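Side-chain contacts in integron gene cassette protein HFX_CASS2 (Uncultured bacterium, PDB 3FXH), which is of unknown function, being an all-helical protein encoded by a mobile integron gene cassette and assembled as two copies in the crystal: residues A[48-53]-A[106-111]; A[36-41]-A[119-124]. One frame throughout, in Å; residues are numbered along the deposited sequence.

Interaction 1: A[48-53]-A[106-111]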
loop_
_atom_site.group_PDB
_atom_site.type_symbol
_atom_site.label_atom_id
_atom_site.label_comp_id
_atom_site.label_asym_id
_atom_site.label_seq_id
_atom_site.Cartn_x
_atom_site.Cartn_y
_atom_site.Cartn_z
HETATM N N MSE A 48 3.606 -7.202 -13.205
HETATM C CA MSE A 48 4.952 -6.995 -13.724
HETATM C C MSE A 48 5.852 -8.110 -13.211
HETATM O O MSE A 48 5.658 -8.590 -12.094
HETATM C CB MSE A 48 5.494 -5.633 -13.281
HETATM C CG MSE A 48 6.934 -5.349 -13.748
HETATM SE SE MSE A 48 7.440 -3.533 -13.227
HETATM C CE MSE A 48 6.325 -2.501 -14.501
ATOM N N THR A 49 6.830 -8.513 -14.015
ATOM C CA THR A 49 7.774 -9.545 -13.593
ATOM C C THR A 49 8.811 -8.940 -12.649
ATOM O O THR A 49 9.128 -7.761 -12.739
ATOM C CB THR A 49 8.486 -10.190 -14.790
ATOM O OG1 THR A 49 9.329 -9.224 -15.426
ATOM C CG2 THR A 49 7.472 -10.731 -15.798
ATOM N N ARG A 50 9.340 -9.733 -11.729
ATOM C CA ARG A 50 10.368 -9.202 -10.836
ATOM C C ARG A 50 11.563 -8.690 -11.648
ATOM O O ARG A 50 12.174 -7.669 -11.312
ATOM C CB ARG A 50 10.798 -10.251 -9.807
ATOM C CG ARG A 50 11.552 -11.443 -10.374
ATOM C CD ARG A 50 11.960 -12.384 -9.249
ATOM N NE ARG A 50 10.809 -13.067 -8.657
ATOM C CZ ARG A 50 10.812 -13.620 -7.449
ATOM N NH1 ARG A 50 11.903 -13.559 -6.693
ATOM N NH2 ARG A 50 9.728 -14.245 -6.996
ATOM N N ASP A 51 11.881 -9.375 -12.738
ATOM C CA ASP A 51 13.052 -8.983 -13.517
ATOM C C ASP A 51 12.884 -7.584 -14.108
ATOM O O ASP A 51 13.798 -6.763 -14.043
ATOM C CB ASP A 51 13.387 -10.017 -14.600
ATOM C CG ASP A 51 14.358 -11.088 -14.105
ATOM O OD1 ASP A 51 14.397 -11.343 -12.880
ATOM O OD2 ASP A 51 15.085 -11.669 -14.936
ATOM N N GLN A 52 11.712 -7.305 -14.668
ATOM C CA GLN A 52 11.469 -5.984 -15.229
ATOM C C GLN A 52 11.419 -4.932 -14.126
ATOM O O GLN A 52 11.922 -3.824 -14.302
ATOM C CB GLN A 52 10.182 -5.952 -16.052
ATOM C CG GLN A 52 9.922 -4.608 -16.687
ATOM C CD GLN A 52 8.680 -4.593 -17.545
ATOM O OE1 GLN A 52 7.582 -4.916 -17.077
ATOM N NE2 GLN A 52 8.841 -4.222 -18.812
ATOM N N PHE A 53 10.815 -5.272 -12.987
ATOM C CA PHE A 53 10.732 -4.315 -11.901
ATOM C C PHE A 53 12.129 -3.921 -11.412
ATOM O O PHE A 53 12.411 -2.742 -11.221
ATOM C CB PHE A 53 9.879 -4.809 -10.726
ATOM C CG PHE A 53 9.968 -3.899 -9.534
ATOM C CD1 PHE A 53 9.281 -2.701 -9.523
ATOM C CD2 PHE A 53 10.818 -4.193 -8.476
ATOM C CE1 PHE A 53 9.408 -1.823 -8.459
ATOM C CE2 PHE A 53 10.954 -3.332 -7.412
ATOM C CZ PHE A 53 10.245 -2.140 -7.398
ATOM N N VAL A 106 14.024 -8.272 -2.185
ATOM C CA VAL A 106 13.426 -9.082 -3.242
ATOM C C VAL A 106 12.004 -9.481 -2.876
ATOM O O VAL A 106 11.560 -9.287 -1.740
ATOM C CB VAL A 106 14.219 -10.367 -3.505
ATOM C CG1 VAL A 106 15.610 -10.031 -4.008
ATOM C CG2 VAL A 106 14.253 -11.233 -2.246
HETATM N N MSE A 107 11.289 -10.025 -3.856
HETATM C CA MSE A 107 9.904 -10.432 -3.677
HETATM C C MSE A 107 9.691 -11.166 -2.359
HETATM O O MSE A 107 8.756 -10.878 -1.614
HETATM C CB MSE A 107 9.476 -11.343 -4.830
HETATM C CG MSE A 107 9.594 -10.708 -6.179
HETATM SE SE MSE A 107 8.140 -9.460 -6.475
HETATM C CE MSE A 107 6.745 -10.767 -6.861
ATOM N N GLU A 108 10.566 -12.129 -2.087
ATOM C CA GLU A 108 10.363 -13.036 -0.967
ATOM C C GLU A 108 10.508 -12.349 0.380
ATOM O O GLU A 108 10.076 -12.883 1.398
ATOM C CB GLU A 108 11.331 -14.222 -1.063
ATOM C CG GLU A 108 10.959 -15.242 -2.125
ATOM C CD GLU A 108 11.378 -14.829 -3.520
ATOM O OE1 GLU A 108 12.080 -13.801 -3.662
ATOM O OE2 GLU A 108 11.008 -15.544 -4.479
ATOM N N ASP A 109 11.133 -11.173 0.384
ATOM C CA ASP A 109 11.337 -10.420 1.617
ATOM C C ASP A 109 9.999 -9.902 2.120
ATOM O O ASP A 109 9.866 -9.536 3.282
ATOM C CB ASP A 109 12.292 -9.240 1.387
ATOM C CG ASP A 109 13.752 -9.656 1.320
ATOM O OD1 ASP A 109 14.123 -10.696 1.895
ATOM O OD2 ASP A 109 14.540 -8.921 0.697
ATOM N N PHE A 110 9.010 -9.861 1.230
ATOM C CA PHE A 110 7.670 -9.444 1.598
ATOM C C PHE A 110 6.638 -10.552 1.368
ATOM O O PHE A 110 5.415 -10.314 1.332
ATOM C CB PHE A 110 7.319 -8.151 0.866
ATOM C CG PHE A 110 8.299 -7.040 1.132
ATOM C CD1 PHE A 110 8.184 -6.260 2.271
ATOM C CD2 PHE A 110 9.355 -6.798 0.262
ATOM C CE1 PHE A 110 9.091 -5.236 2.525
ATOM C CE2 PHE A 110 10.263 -5.780 0.512
ATOM C CZ PHE A 110 10.137 -5.004 1.649
ATOM N N GLY A 111 7.141 -11.780 1.248
ATOM C CA GLY A 111 6.281 -12.938 1.109
ATOM C C GLY A 111 5.531 -12.999 -0.208
ATOM O O GLY A 111 4.457 -13.593 -0.283
#

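Interaction 2: A[36-41]-A[119-124]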
loop_
_atom_site.group_PDB
_atom_site.type_symbol
_atom_site.label_atom_id
_atom_site.label_comp_id
_atom_site.label_asym_id
_atom_site.label_seq_id
_atom_site.Cartn_x
_atom_site.Cartn_y
_atom_site.Cartn_z
ATOM N N ARG A 36 -1.865 4.163 -4.653
ATOM C CA ARG A 36 -3.229 4.183 -5.204
ATOM C C ARG A 36 -3.284 3.729 -6.668
ATOM O O ARG A 36 -4.091 2.887 -7.028
ATOM C CB ARG A 36 -3.846 5.584 -5.074
ATOM C CG ARG A 36 -5.244 5.712 -5.693
ATOM C CD ARG A 36 -5.662 7.168 -5.843
ATOM N NE ARG A 36 -4.986 7.814 -6.970
ATOM C CZ ARG A 36 -4.309 8.954 -6.879
ATOM N NH1 ARG A 36 -4.204 9.568 -5.714
ATOM N NH2 ARG A 36 -3.740 9.479 -7.953
ATOM N N GLU A 37 -2.427 4.283 -7.519
ATOM C CA GLU A 37 -2.479 3.961 -8.944
ATOM C C GLU A 37 -1.994 2.542 -9.257
ATOM O O GLU A 37 -2.484 1.898 -10.172
ATOM C CB GLU A 37 -1.705 4.995 -9.750
ATOM C CG GLU A 37 -2.387 6.354 -9.683
ATOM C CD GLU A 37 -3.798 6.310 -10.267
ATOM O OE1 GLU A 37 -3.971 5.802 -11.405
ATOM O OE2 GLU A 37 -4.735 6.775 -9.581
ATOM N N ILE A 38 -1.045 2.047 -8.475
ATOM C CA ILE A 38 -0.617 0.672 -8.654
ATOM C C ILE A 38 -1.756 -0.240 -8.240
ATOM O O ILE A 38 -2.039 -1.225 -8.929
ATOM C CB ILE A 38 0.667 0.346 -7.867
ATOM C CG1 ILE A 38 1.857 1.096 -8.463
ATOM C CG2 ILE A 38 0.958 -1.153 -7.916
ATOM C CD1 ILE A 38 3.179 0.821 -7.692
ATOM N N CYS A 39 -2.438 0.090 -7.139
ATOM C CA CYS A 39 -3.616 -0.705 -6.776
ATOM C C CYS A 39 -4.610 -0.751 -7.931
ATOM O O CYS A 39 -5.140 -1.812 -8.244
ATOM C CB CYS A 39 -4.288 -0.182 -5.507
ATOM S SG CYS A 39 -3.365 -0.576 -4.001
ATOM N N ARG A 40 -4.872 0.387 -8.566
ATOM C CA ARG A 40 -5.760 0.380 -9.752
ATOM C C ARG A 40 -5.244 -0.546 -10.854
ATOM O O ARG A 40 -6.023 -1.275 -11.460
ATOM C CB ARG A 40 -5.940 1.777 -10.346
ATOM C CG ARG A 40 -6.595 2.791 -9.437
ATOM C CD ARG A 40 -6.738 4.106 -10.186
ATOM N NE ARG A 40 -7.704 3.978 -11.285
ATOM C CZ ARG A 40 -7.654 4.670 -12.418
ATOM N NH1 ARG A 40 -6.681 5.547 -12.612
ATOM N NH2 ARG A 40 -8.578 4.482 -13.365
ATOM N N LEU A 41 -3.942 -0.499 -11.142
ATOM C CA LEU A 41 -3.391 -1.389 -12.169
ATOM C C LEU A 41 -3.659 -2.830 -11.785
ATOM O O LEU A 41 -4.071 -3.634 -12.611
ATOM C CB LEU A 41 -1.881 -1.181 -12.342
ATOM C CG LEU A 41 -1.489 0.189 -12.869
ATOM C CD1 LEU A 41 0.022 0.390 -12.819
ATOM C CD2 LEU A 41 -2.010 0.315 -14.303
ATOM N N LEU A 119 5.470 -5.722 -5.034
ATOM C CA LEU A 119 6.746 -5.431 -4.387
ATOM C C LEU A 119 6.943 -3.919 -4.358
ATOM O O LEU A 119 7.445 -3.352 -3.383
ATOM C CB LEU A 119 7.895 -6.102 -5.141
ATOM C CG LEU A 119 9.351 -5.774 -4.782
ATOM C CD1 LEU A 119 9.654 -6.006 -3.313
ATOM C CD2 LEU A 119 10.303 -6.590 -5.648
ATOM N N ALA A 120 6.531 -3.263 -5.433
ATOM C CA ALA A 120 6.625 -1.802 -5.496
ATOM C C ALA A 120 5.827 -1.139 -4.376
ATOM O O ALA A 120 6.258 -0.118 -3.818
ATOM C CB ALA A 120 6.166 -1.298 -6.852
ATOM N N ILE A 121 4.669 -1.686 -4.044
ATOM C CA ILE A 121 3.877 -1.126 -2.945
ATOM C C ILE A 121 4.623 -1.244 -1.612
ATOM O O ILE A 121 4.656 -0.298 -0.811
ATOM C CB ILE A 121 2.516 -1.791 -2.872
ATOM C CG1 ILE A 121 1.654 -1.339 -4.077
ATOM C CG2 ILE A 121 1.827 -1.514 -1.544
ATOM C CD1 ILE A 121 0.339 -2.067 -4.187
ATOM N N ASN A 122 5.239 -2.398 -1.374
ATOM C CA ASN A 122 6.051 -2.561 -0.166
ATOM C C ASN A 122 7.219 -1.567 -0.116
ATOM O O ASN A 122 7.501 -0.991 0.933
ATOM C CB ASN A 122 6.544 -4.006 -0.040
ATOM C CG ASN A 122 5.464 -4.936 0.484
ATOM O OD1 ASN A 122 5.169 -4.934 1.668
ATOM N ND2 ASN A 122 4.862 -5.729 -0.405
ATOM N N ILE A 123 7.885 -1.366 -1.251
ATOM C CA ILE A 123 8.981 -0.411 -1.326
ATOM C C ILE A 123 8.454 1.009 -1.069
ATOM O O ILE A 123 9.097 1.795 -0.358
ATOM C CB ILE A 123 9.761 -0.541 -2.648
ATOM C CG1 ILE A 123 10.605 -1.827 -2.613
ATOM C CG2 ILE A 123 10.702 0.666 -2.849
ATOM C CD1 ILE A 123 11.295 -2.182 -3.919
ATOM N N CYS A 124 7.258 1.314 -1.580
ATOM C CA CYS A 124 6.647 2.609 -1.260
ATOM C C CYS A 124 6.594 2.861 0.247
ATOM O O CYS A 124 6.829 3.972 0.693
ATOM C CB CYS A 124 5.250 2.739 -1.853
ATOM S SG CYS A 124 5.273 3.061 -3.639
#

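Interaction 1: A[48-53]-A[106-111]
Arg50, in the first turn of helix 50-58, faces Met107 at the start of the 3-10 turn 107-109, their CA atoms 7.3 Å apart. This backbone spacing is bridged entirely by side chains. The guanidinium of Arg50 lies across the Met107 side chain, whose CG sits over the centre of one face, 3.4 Å from CZ. With chi1 at 68° the Arg50 chain leaves between its own backbone N and carbonyl carbon, and a bend at chi3 swings the head group over Met107 to Glu108. There NH1 donates to the syn lone pair of Glu108 OE1 at 3.0 Å, and also to Glu108 OE2, while NH2 reaches Glu108 OE2 at 3.1 Å from above a carboxylate plane turned 45° from the guanidinium. Lys113 completes the cluster: its NZ pairs with Glu108 OE2 and its carbonyl O accepts from Arg50 NH2. A leucine in place of Arg50 would probably cost Glu108 one of its charged mates, the Lys113 carbonyl its NH2 donor and Met107 CG the flat group over it. Thr49, the N-cap, accepts from Gln52 N through OG1 at 3.2 Å. An end-on arginine-glutamate salt bridge over the apolar chain of selenomethionine Met107 thus fastens an N-capped helix start to an interhelical loop.

Interaction 2: A[36-41]-A[119-124]
Ile38 of helix 24-43 reaches across to Ala120 and Ile121 of helix 116-131, and these three residues with Cys39 make up the tightly packed side of the contact. Its two branches divide the work. CD1, at the end of an extended CG1 arm, meets the methyl CB of Ala120 at 3.8 Å, whereas CG2 lies against the outer arm of Ile121, 3.9 Å from its CD1. The two isoleucines run past each other in opposite directions, and Ile121, with CG1 anti to its carbonyl carbon (chi1 -71°), extends CD1 far enough to touch Cys39 SG as well, at 4.0 Å. All four residues are buried, and only apolar packing joins the segments. Phe62 and Leu66 of helix 62-69 touch Ile38, and Phe98 of helix 88-102 touches Ala120.

The pairing is that of two antiparallel helices in an all-helical fold: the local axes run 167° apart in direction and approach to 10.2 Å, with Ile38 and Ile121 as the nearest CA pair, 7.5 Å apart. Ile121 also packs on Ile35 of the second subunit, which brings the dimer interface up to this helix pair.

In contrast to the four buried residues, the polar flank of helix 24-43 makes no contact with 119-124. Here the partly exposed Arg36 and Arg40 hold the buried carboxylate of Glu37 between them. Arg36 NE donates to Glu37 OE2 at 2.8 Å, nearly straight at 166°, along the anti lone pair and in the guanidinium plane; Arg40 NH1 donates to the syn lone pair of Glu37 OE1 at 3.0 Å. With two arginines and the Lys75 amide around it, the carboxylate is probably kept ionised and its rotation limited, while Arg40 NE binds the carbonyl O of Gly111 of the second subunit.

Interaction 2 lies in the core, its centre about 7 Å from that of the chain, and joins two long helices by aliphatic contact; interaction 1, about 13 Å out and partly buried, ties a helix start to a loop by a salt bridge laid over an apolar side chain. The two contacts share no helix, yet both segments of interaction 1 rest side chains on helix 116-131: Phe53 CE1 packs on Ala120 CB at 3.7 Å, and Met107 SE on Leu119 CB at 3.6 Å. Along the chain, interaction 1 is nested within the loop that interaction 2 closes. Both also meet the second subunit, interaction 1 from its loop and interaction 2 from both of its helices.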